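Local atomic coordinates of hydrolase, isochorismatase family (Pseudomonas putida KT2440, PDB entry 4H17), a protein that probably catalyses a hydrolytic reaction as a member of the isochorismatase family, with a Rossmann-like fold. Residues A[133-142]-A[176-187]; A[19-30]-A[121-131]. All blocks are in the same frame, centred on the assembly; numbering follows the deposited sequence. Where two conformers were deposited one is given.

Contact 1: A[133-142]-A[176-187]; sequences SHSSVSTTVR and HQCEMAVMADNF. With SO4 (sulfate ion), chain C.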
loop_
_atom_site.group_PDB
_atom_site.type_symbol
_atom_site.label_atom_id
_atom_site.label_comp_id
_atom_site.label_asym_id
_atom_site.label_seq_id
_atom_site.Cartn_x
_atom_site.Cartn_y
_atom_site.Cartn_z
ATOM N N SER A 133 9.507 4.481 -1.460
ATOM C CA SER A 133 8.457 4.208 -2.432
ATOM C C SER A 133 7.438 3.217 -1.877
ATOM O O SER A 133 6.238 3.386 -2.124
ATOM C CB SER A 133 9.029 3.710 -3.766
ATOM O OG SER A 133 9.810 2.583 -3.620
ATOM N N HIS A 134 7.883 2.188 -1.165
ATOM C CA HIS A 134 6.993 1.081 -0.731
ATOM C C HIS A 134 6.206 1.407 0.545
ATOM O O HIS A 134 5.305 0.665 0.925
ATOM C CB HIS A 134 7.749 -0.233 -0.536
ATOM C CG HIS A 134 8.709 -0.197 0.596
ATOM N ND1 HIS A 134 9.902 0.480 0.530
ATOM C CD2 HIS A 134 8.630 -0.689 1.853
ATOM C CE1 HIS A 134 10.519 0.409 1.690
ATOM N NE2 HIS A 134 9.790 -0.333 2.497
ATOM N N SER A 135 6.608 2.463 1.253
ATOM C CA SER A 135 6.106 2.727 2.604
ATOM C C SER A 135 5.301 4.037 2.645
ATOM O O SER A 135 4.132 4.025 2.308
ATOM C CB SER A 135 7.243 2.650 3.635
ATOM O OG SER A 135 6.777 2.962 4.926
ATOM N N SER A 136 5.927 5.196 2.905
ATOM C CA SER A 136 5.136 6.448 2.957
ATOM C C SER A 136 4.518 6.865 1.599
ATOM O O SER A 136 3.410 7.382 1.557
ATOM C CB SER A 136 5.915 7.661 3.528
ATOM O OG SER A 136 6.076 7.562 4.935
ATOM N N VAL A 137 5.207 6.585 0.502
ATOM C CA VAL A 137 4.727 7.018 -0.813
ATOM C C VAL A 137 3.508 6.162 -1.202
ATOM O O VAL A 137 2.422 6.691 -1.420
ATOM C CB VAL A 137 5.831 6.933 -1.877
ATOM C CG1 VAL A 137 5.282 7.260 -3.235
ATOM C CG2 VAL A 137 6.978 7.901 -1.578
ATOM N N SER A 138 3.725 4.841 -1.212
ATOM C CA SER A 138 2.651 3.893 -1.512
ATOM C C SER A 138 1.436 4.138 -0.631
ATOM O O SER A 138 0.278 4.224 -1.136
ATOM C CB SER A 138 3.147 2.450 -1.345
ATOM O OG SER A 138 2.079 1.576 -1.676
ATOM N N THR A 139 1.659 4.323 0.668
ATOM C CA THR A 139 0.543 4.490 1.598
ATOM C C THR A 139 -0.208 5.788 1.320
ATOM O O THR A 139 -1.443 5.798 1.267
ATOM C CB THR A 139 1.001 4.457 3.027
ATOM O OG1 THR A 139 1.742 3.274 3.256
ATOM C CG2 THR A 139 -0.187 4.542 3.969
ATOM N N THR A 140 0.535 6.877 1.088
ATOM C CA THR A 140 -0.088 8.178 0.864
ATOM C C THR A 140 -0.873 8.220 -0.460
ATOM O O THR A 140 -1.972 8.722 -0.488
ATOM C CB THR A 140 0.962 9.304 1.003
ATOM O OG1 THR A 140 1.460 9.284 2.353
ATOM C CG2 THR A 140 0.332 10.629 0.681
ATOM N N VAL A 141 -0.322 7.586 -1.484
ATOM C CA VAL A 141 -0.965 7.539 -2.788
ATOM C C VAL A 141 -2.237 6.736 -2.640
ATOM O O VAL A 141 -3.278 7.100 -3.171
ATOM C CB VAL A 141 -0.020 6.932 -3.832
ATOM C CG1 VAL A 141 -0.730 6.575 -5.136
ATOM C CG2 VAL A 141 1.106 7.925 -4.131
ATOM N N ARG A 142 -2.156 5.616 -1.942
ATOM C CA ARG A 142 -3.370 4.804 -1.742
ATOM C C ARG A 142 -4.460 5.598 -1.011
ATOM O O ARG A 142 -5.619 5.586 -1.433
ATOM C CB ARG A 142 -3.051 3.522 -0.974
ATOM C CG ARG A 142 -2.130 2.535 -1.737
ATOM C CD ARG A 142 -1.581 1.441 -0.849
ATOM N NE ARG A 142 -0.612 0.560 -1.524
ATOM C CZ ARG A 142 -0.923 -0.599 -2.104
ATOM N NH1 ARG A 142 -2.155 -1.066 -2.080
ATOM N NH2 ARG A 142 0.037 -1.329 -2.689
ATOM N N HIS A 176 11.293 -1.640 -5.951
ATOM C CA HIS A 176 10.792 -0.428 -6.555
ATOM C C HIS A 176 9.963 -0.719 -7.848
ATOM O O HIS A 176 8.885 -0.192 -8.021
ATOM C CB HIS A 176 11.941 0.528 -6.795
ATOM C CG HIS A 176 11.503 1.912 -7.153
ATOM N ND1 HIS A 176 10.874 2.742 -6.260
ATOM C CD2 HIS A 176 11.607 2.613 -8.308
ATOM C CE1 HIS A 176 10.618 3.900 -6.834
ATOM N NE2 HIS A 176 11.066 3.851 -8.076
ATOM N N GLN A 177 10.466 -1.592 -8.697
ATOM C CA GLN A 177 9.770 -1.972 -9.933
ATOM C C GLN A 177 8.452 -2.643 -9.608
ATOM O O GLN A 177 7.453 -2.340 -10.219
ATOM C CB GLN A 177 10.613 -2.902 -10.805
ATOM N N CYS A 178 8.457 -3.551 -8.632
ATOM C CA CYS A 178 7.210 -4.186 -8.253
ATOM C C CYS A 178 6.217 -3.156 -7.730
ATOM O O CYS A 178 5.039 -3.155 -8.111
ATOM C CB CYS A 178 7.469 -5.324 -7.255
ATOM S SG CYS A 178 8.319 -6.780 -7.979
ATOM N N GLU A 179 6.654 -2.232 -6.876
ATOM C CA GLU A 179 5.721 -1.247 -6.357
ATOM C C GLU A 179 5.225 -0.290 -7.426
ATOM O O GLU A 179 4.076 0.101 -7.367
ATOM C CB GLU A 179 6.216 -0.519 -5.134
ATOM C CG GLU A 179 5.019 0.006 -4.259
ATOM C CD GLU A 179 4.165 -1.055 -3.519
ATOM O OE1 GLU A 179 4.516 -2.264 -3.514
ATOM O OE2 GLU A 179 3.097 -0.695 -2.921
HETATM N N MSE A 180 6.047 -0.002 -8.439
HETATM C CA MSE A 180 5.631 0.859 -9.542
HETATM C C MSE A 180 4.581 0.123 -10.354
HETATM O O MSE A 180 3.579 0.727 -10.738
HETATM C CB MSE A 180 6.757 1.368 -10.460
HETATM C CG MSE A 180 7.783 2.363 -9.869
HETATM SE SE MSE A 180 6.946 3.819 -8.884
HETATM C CE MSE A 180 7.101 3.112 -7.088
ATOM N N ALA A 181 4.750 -1.176 -10.556
ATOM C CA ALA A 181 3.756 -1.988 -11.266
ATOM C C ALA A 181 2.421 -2.021 -10.496
ATOM O O ALA A 181 1.334 -1.913 -11.094
ATOM C CB ALA A 181 4.286 -3.397 -11.531
ATOM N N VAL A 182 2.527 -2.193 -9.182
ATOM C CA VAL A 182 1.373 -2.222 -8.253
ATOM C C VAL A 182 0.610 -0.884 -8.278
ATOM O O VAL A 182 -0.611 -0.841 -8.424
ATOM C CB VAL A 182 1.857 -2.591 -6.827
ATOM C CG1 VAL A 182 0.863 -2.196 -5.740
ATOM C CG2 VAL A 182 2.229 -4.068 -6.766
HETATM N N MSE A 183 1.352 0.218 -8.165
HETATM C CA MSE A 183 0.775 1.557 -8.297
HETATM C C MSE A 183 0.078 1.752 -9.630
HETATM O O MSE A 183 -1.050 2.204 -9.665
HETATM C CB MSE A 183 1.897 2.601 -8.117
HETATM C CG MSE A 183 2.456 2.585 -6.682
HETATM SE SE MSE A 183 1.249 3.421 -5.438
HETATM C CE MSE A 183 0.628 1.841 -4.536
ATOM N N ALA A 184 0.743 1.393 -10.736
ATOM C CA ALA A 184 0.189 1.572 -12.071
ATOM C C ALA A 184 -1.070 0.724 -12.284
ATOM O O ALA A 184 -1.921 1.058 -13.117
ATOM C CB ALA A 184 1.229 1.232 -13.124
ATOM N N ASP A 185 -1.187 -0.374 -11.575
ATOM C CA ASP A 185 -2.352 -1.249 -11.745
ATOM C C ASP A 185 -3.646 -0.563 -11.295
ATOM O O ASP A 185 -4.692 -0.760 -11.924
ATOM C CB ASP A 185 -2.130 -2.549 -10.954
ATOM C CG ASP A 185 -3.217 -3.576 -11.176
ATOM O OD1 ASP A 185 -3.638 -3.707 -12.340
ATOM O OD2 ASP A 185 -3.532 -4.296 -10.179
ATOM N N ASN A 186 -3.605 0.166 -10.183
ATOM C CA ASN A 186 -4.837 0.580 -9.516
ATOM C C ASN A 186 -4.755 1.829 -8.592
ATOM O O ASN A 186 -5.731 2.135 -7.890
ATOM C CB ASN A 186 -5.324 -0.604 -8.676
ATOM C CG ASN A 186 -6.823 -0.600 -8.442
ATOM O OD1 ASN A 186 -7.590 -0.121 -9.262
ATOM N ND2 ASN A 186 -7.231 -1.179 -7.324
ATOM N N PHE A 187 -3.600 2.500 -8.546
ATOM C CA PHE A 187 -3.451 3.590 -7.584
ATOM C C PHE A 187 -2.897 4.890 -8.153
ATOM O O PHE A 187 -3.155 5.954 -7.579
ATOM C CB PHE A 187 -2.653 3.116 -6.403
ATOM C CG PHE A 187 -3.296 1.961 -5.685
ATOM C CD1 PHE A 187 -4.335 2.193 -4.819
ATOM C CD2 PHE A 187 -2.903 0.664 -5.941
ATOM C CE1 PHE A 187 -4.961 1.137 -4.184
ATOM C CE2 PHE A 187 -3.517 -0.404 -5.295
ATOM C CZ PHE A 187 -4.552 -0.144 -4.420
HETATM S S SO4 C . 9.092 5.765 5.122
HETATM O O1 SO4 C . 8.476 7.013 5.619
HETATM O O2 SO4 C . 8.661 5.469 3.779
HETATM O O3 SO4 C . 8.617 4.664 5.994
HETATM O O4 SO4 C . 10.560 5.764 5.259
#
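Arg142 reaches across from helix 133-146 to Glu179 of helix 172-186 and to Phe187, which follows that helix. The two helices lie side by side on the parallel sheet of this Rossmann-like fold. Their segments run nearly parallel, 10° apart and 10.3 Å between axes. The arginine chain is extended from CG to NE and crosses the Glu179 side chain at about a right angle. Arg142 NH2 forms a salt bridge of 3.1 Å with Glu179 OE2. OE2 lies in the guanidinium plane, while NH2 comes to its syn side, tilted out of the carboxylate plane. NE of the same arginine bonds Ser138 OG, also in the guanidinium plane, with an almost straight N-H...O angle of 174°. Ser138 OG in turn gives its proton to Glu179 OE2 at 2.8 Å, on the anti side. OE2 therefore has two donors, and serine, arginine and glutamate fix one another. The Glu179 chain, bent at chi2, sits as a knob among Ser133, His134, Ser138 and Arg142.

Phe187 meets the arginine over one face of its ring. CG of Arg142 makes a CH-pi contact, and CZ lies 4.5 Å from the ring centroid in a cation-pi contact. The guanidinium is not stacked flat, since the two planes are 42° apart. NH1 goes on to Thr139 of the second subunit, which ties this contact to the dimer. Replacing Arg142 by an alanine would probably leave the Glu179 carboxylate without its countercharge and one face of Phe187 without its cover.

Next to the polar group, Met183, a selenomethionine, sets its SE 3.7 Å from Val141 CG1. Ser135 OG, Ser136 OG and Ser136 N hydrogen-bond a sulfate, probably from the crystallisation liquor. His176 NE2 is hydrogen-bonded to Glu155 O, and at the imidazole edge His176 ND1 and Ser133 OG are hydrogen-bonded at 2.9 Å.

Contact 2: A[19-30]-A[121-131]; sequences AKLSHASLIIID and LGHLDLIVCGF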
loop_
_atom_site.group_PDB
_atom_site.type_symbol
_atom_site.label_atom_id
_atom_site.label_comp_id
_atom_site.label_asym_id
_atom_site.label_seq_id
_atom_site.Cartn_x
_atom_site.Cartn_y
_atom_site.Cartn_z
ATOM N N ALA A 19 -1.005 13.537 -14.931
ATOM C CA ALA A 19 -1.187 14.935 -14.535
ATOM C C ALA A 19 -0.385 15.819 -15.452
ATOM O O ALA A 19 0.690 15.430 -15.921
ATOM C CB ALA A 19 -0.699 15.159 -13.114
ATOM N N LYS A 20 -0.895 17.017 -15.690
ATOM C CA LYS A 20 -0.100 18.074 -16.309
ATOM C C LYS A 20 0.317 18.935 -15.133
ATOM O O LYS A 20 -0.530 19.320 -14.326
ATOM C CB LYS A 20 -0.926 18.898 -17.309
ATOM C CG LYS A 20 -1.335 18.197 -18.602
ATOM C CD LYS A 20 -0.148 17.885 -19.499
ATOM C CE LYS A 20 -0.452 18.208 -20.949
ATOM N NZ LYS A 20 -1.629 17.422 -21.406
ATOM N N LEU A 21 1.609 19.239 -15.036
ATOM C CA LEU A 21 2.129 20.086 -13.951
ATOM C C LEU A 21 1.309 21.386 -13.820
ATOM O O LEU A 21 1.032 21.851 -12.720
ATOM C CB LEU A 21 3.609 20.390 -14.165
ATOM C CG LEU A 21 4.281 21.228 -13.086
ATOM C CD1 LEU A 21 4.058 20.601 -11.702
ATOM C CD2 LEU A 21 5.764 21.393 -13.391
ATOM N N SER A 22 0.887 21.940 -14.959
ATOM C CA SER A 22 0.146 23.184 -15.020
ATOM C C SER A 22 -1.204 23.135 -14.330
ATOM O O SER A 22 -1.751 24.196 -13.982
ATOM C CB SER A 22 -0.037 23.612 -16.479
ATOM O OG SER A 22 -0.790 22.679 -17.230
ATOM N N HIS A 23 -1.746 21.941 -14.110
ATOM C CA HIS A 23 -3.019 21.798 -13.399
ATOM C C HIS A 23 -2.890 20.991 -12.110
ATOM O O HIS A 23 -3.894 20.563 -11.533
ATOM C CB HIS A 23 -4.034 21.131 -14.315
ATOM C CG HIS A 23 -4.183 21.798 -15.639
ATOM N ND1 HIS A 23 -4.440 23.145 -15.770
ATOM C CD2 HIS A 23 -4.103 21.305 -16.899
ATOM C CE1 HIS A 23 -4.513 23.454 -17.055
ATOM N NE2 HIS A 23 -4.320 22.353 -17.759
ATOM N N ALA A 24 -1.671 20.854 -11.608
ATOM C CA ALA A 24 -1.428 19.938 -10.490
ATOM C C ALA A 24 -0.900 20.626 -9.246
ATOM O O ALA A 24 -0.442 21.739 -9.315
ATOM C CB ALA A 24 -0.455 18.850 -10.923
ATOM N N SER A 25 -1.001 19.912 -8.129
ATOM C CA SER A 25 -0.266 20.228 -6.884
ATOM C C SER A 25 0.894 19.220 -6.781
ATOM O O SER A 25 0.706 18.021 -7.033
ATOM C CB SER A 25 -1.128 20.082 -5.657
ATOM O OG SER A 25 -2.271 20.960 -5.600
ATOM N N LEU A 26 2.090 19.693 -6.412
ATOM C CA LEU A 26 3.290 18.836 -6.304
ATOM C C LEU A 26 3.522 18.508 -4.828
ATOM O O LEU A 26 3.492 19.400 -3.975
ATOM C CB LEU A 26 4.535 19.528 -6.825
ATOM C CG LEU A 26 5.887 18.811 -6.648
ATOM C CD1 LEU A 26 5.960 17.494 -7.409
ATOM C CD2 LEU A 26 7.005 19.729 -7.084
ATOM N N ILE A 27 3.669 17.233 -4.529
ATOM C CA ILE A 27 3.917 16.728 -3.168
ATOM C C ILE A 27 5.239 15.974 -3.118
ATOM O O ILE A 27 5.430 14.998 -3.845
ATOM C CB ILE A 27 2.789 15.799 -2.658
ATOM C CG1 ILE A 27 1.396 16.466 -2.798
ATOM C CG2 ILE A 27 3.072 15.373 -1.204
ATOM C CD1 ILE A 27 0.209 15.581 -2.496
ATOM N N ILE A 28 6.157 16.454 -2.259
ATOM C CA ILE A 28 7.464 15.831 -2.093
ATOM C C ILE A 28 7.480 15.182 -0.712
ATOM O O ILE A 28 7.430 15.865 0.313
ATOM C CB ILE A 28 8.609 16.852 -2.176
ATOM C CG1 ILE A 28 8.510 17.627 -3.487
ATOM C CG2 ILE A 28 9.969 16.141 -2.068
ATOM C CD1 ILE A 28 9.501 18.749 -3.623
ATOM N N ILE A 29 7.569 13.863 -0.698
ATOM C CA ILE A 29 7.466 13.081 0.550
ATOM C C ILE A 29 8.840 12.705 1.087
ATOM O O ILE A 29 9.627 11.962 0.450
ATOM C CB ILE A 29 6.607 11.836 0.315
ATOM C CG1 ILE A 29 5.179 12.241 -0.053
ATOM C CG2 ILE A 29 6.596 10.942 1.533
ATOM C CD1 ILE A 29 4.239 11.115 -0.449
ATOM N N ASP A 30 9.174 13.258 2.260
ATOM C CA ASP A 30 10.256 12.765 3.085
ATOM C C ASP A 30 11.640 12.960 2.471
ATOM O O ASP A 30 12.458 12.059 2.539
ATOM C CB ASP A 30 10.046 11.289 3.475
ATOM C CG ASP A 30 8.746 11.052 4.265
ATOM O OD1 ASP A 30 8.207 11.996 4.908
ATOM O OD2 ASP A 30 8.319 9.870 4.264
ATOM N N LEU A 121 -6.480 24.006 -2.117
ATOM C CA LEU A 121 -5.701 24.257 -3.312
ATOM C C LEU A 121 -6.517 23.982 -4.589
ATOM O O LEU A 121 -6.263 24.556 -5.645
ATOM C CB LEU A 121 -4.460 23.411 -3.322
ATOM C CG LEU A 121 -3.220 23.978 -2.616
ATOM C CD1 LEU A 121 -3.581 24.739 -1.354
ATOM C CD2 LEU A 121 -2.156 22.946 -2.314
ATOM N N GLY A 122 -7.535 23.141 -4.476
ATOM C CA GLY A 122 -8.474 23.002 -5.556
ATOM C C GLY A 122 -8.137 22.048 -6.674
ATOM O O GLY A 122 -8.929 21.951 -7.594
ATOM N N HIS A 123 -6.996 21.360 -6.619
ATOM C CA HIS A 123 -6.608 20.414 -7.704
ATOM C C HIS A 123 -6.807 18.968 -7.345
ATOM O O HIS A 123 -6.298 18.490 -6.332
ATOM C CB HIS A 123 -5.152 20.647 -8.125
ATOM C CG HIS A 123 -4.889 22.053 -8.517
ATOM N ND1 HIS A 123 -5.450 22.621 -9.640
ATOM C CD2 HIS A 123 -4.142 23.015 -7.935
ATOM C CE1 HIS A 123 -5.069 23.881 -9.725
ATOM N NE2 HIS A 123 -4.277 24.147 -8.699
ATOM N N LEU A 124 -7.543 18.257 -8.196
ATOM C CA LEU A 124 -7.686 16.814 -8.058
ATOM C C LEU A 124 -6.430 16.061 -8.492
ATOM O O LEU A 124 -6.211 14.966 -7.994
ATOM C CB LEU A 124 -8.901 16.313 -8.845
ATOM C CG LEU A 124 -10.259 16.657 -8.213
ATOM C CD1 LEU A 124 -11.394 16.169 -9.114
ATOM C CD2 LEU A 124 -10.413 16.057 -6.817
ATOM N N ASP A 125 -5.607 16.668 -9.361
ATOM C CA ASP A 125 -4.348 16.075 -9.830
ATOM C C ASP A 125 -3.134 16.385 -8.943
ATOM O O ASP A 125 -2.719 17.526 -8.744
ATOM C CB ASP A 125 -3.988 16.493 -11.266
ATOM C CG ASP A 125 -4.886 15.863 -12.338
ATOM O OD1 ASP A 125 -4.840 14.631 -12.506
ATOM O OD2 ASP A 125 -5.522 16.576 -13.124
ATOM N N LEU A 126 -2.548 15.304 -8.455
ATOM C CA LEU A 126 -1.385 15.338 -7.587
ATOM C C LEU A 126 -0.219 14.658 -8.262
ATOM O O LEU A 126 -0.334 13.555 -8.761
ATOM C CB LEU A 126 -1.659 14.627 -6.260
ATOM C CG LEU A 126 -2.944 14.960 -5.494
ATOM C CD1 LEU A 126 -3.048 14.086 -4.253
ATOM C CD2 LEU A 126 -3.064 16.445 -5.184
ATOM N N ILE A 127 0.917 15.345 -8.269
ATOM C CA ILE A 127 2.179 14.776 -8.691
ATOM C C ILE A 127 2.936 14.469 -7.392
ATOM O O ILE A 127 3.134 15.372 -6.553
ATOM C CB ILE A 127 2.975 15.715 -9.617
ATOM C CG1 ILE A 127 2.177 15.949 -10.911
ATOM C CG2 ILE A 127 4.348 15.129 -9.912
ATOM C CD1 ILE A 127 2.623 17.133 -11.721
ATOM N N VAL A 128 3.304 13.199 -7.240
ATOM C CA VAL A 128 3.913 12.674 -6.042
ATOM C C VAL A 128 5.300 12.098 -6.248
ATOM O O VAL A 128 5.540 11.341 -7.191
ATOM C CB VAL A 128 3.010 11.586 -5.428
ATOM C CG1 VAL A 128 3.576 11.056 -4.133
ATOM C CG2 VAL A 128 1.588 12.059 -5.194
ATOM N N CYS A 129 6.222 12.472 -5.365
ATOM C CA CYS A 129 7.545 11.908 -5.411
ATOM C C CYS A 129 8.035 11.748 -3.970
ATOM O O CYS A 129 7.359 12.211 -3.051
ATOM C CB CYS A 129 8.469 12.809 -6.233
ATOM S SG CYS A 129 8.689 14.473 -5.564
ATOM N N GLY A 130 9.191 11.114 -3.828
ATOM C CA GLY A 130 9.873 10.973 -2.531
ATOM C C GLY A 130 10.036 9.548 -2.049
ATOM O O GLY A 130 10.132 8.599 -2.843
ATOM N N PHE A 131 10.052 9.387 -0.736
ATOM C CA PHE A 131 10.665 8.278 -0.066
ATOM C C PHE A 131 9.894 7.827 1.143
ATOM O O PHE A 131 9.260 8.660 1.829
ATOM C CB PHE A 131 12.084 8.686 0.403
ATOM C CG PHE A 131 12.827 9.412 -0.653
ATOM C CD1 PHE A 131 13.318 8.731 -1.760
ATOM C CD2 PHE A 131 13.057 10.749 -0.534
ATOM C CE1 PHE A 131 13.923 9.419 -2.793
ATOM C CE2 PHE A 131 13.716 11.459 -1.545
ATOM C CZ PHE A 131 14.182 10.781 -2.674
HETATM O O HOH W 1 -3.781 17.440 -15.219
HETATM O O HOH W 2 -6.170 19.074 -11.186
HETATM O O HOH W 3 -5.002 20.215 -4.653
#
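Ile127 of strand 125-131 carries much of the side-chain contact with segment 19-30. Its CB lies 4.1 Å from Leu26 CD1. The CG2 branch stays beside the same leucine, with Leu26 CD1 at 3.8 Å. The other branch turns toward the start of the segment. CG1, anti to the carbonyl carbon (chi1 -63°), meets the methyl groups of Ala19 and Ala24. CD1, the tip of the chain, lies 3.6 Å from Ala24 CB. The Leu21 side chain crosses that of Ile127 at about a right angle and touches this tip with its own CD1. Beyond the segments, Ile127 also packs on Val154 of strand 150-159.

The backbones form a parallel pair of beta strands, 24-29 and 125-131, in the middle of the six-stranded Rossmann-like sheet. Six hydrogen bonds join them, from Ser25 N to Asp125 O at one end to Phe131 N to Ile29 O at the other. The bond from Ile27 N to Ile127 O is 2.8 Å long. Leu26, Ile28, Ile127 and Cys129 share one face of the pair, and Cys129 SG lies 3.8 Å from Ile28 CG1. Ser25, Ile27, Leu126 and Val128 share the other. Gly130 has a positive phi (117°), and a side chain there would clash with Ile29 O.

At the N-terminal end the chemistry turns polar. The CD2 edge of the His123 ring faces Ser25 OG, and a water links that hydroxyl to His123 O. Another water joins His23 O to Asp125 N and OD2, while OD1 of the aspartate pairs with Arg150. At the opposite end, Asp30 lies near a bound sulfate, and its OD2 has weak bonds to His71 and Ser136.

Both contacts are buried, but they hold different layers of the fold. Contact 2 joins two neighbouring strands inside the sheet, through backbone hydrogen bonds and aliphatic side chains. Waters bridge its N-terminal end. Contact 1 joins two helices that lie against the sheet, and its middle is a charged and hydroxyl-rich network. It borders the second subunit, which does not touch contact 2. The chain runs from strand 125-131 straight into helix 133-146, so the two contacts meet there. Val137 packs on Gly130 and Phe131. Near this junction the sulfate is bonded by Ser135 and Ser136, with Asp30 beside it, consistent with a pocket at the C-terminal ends of the strands.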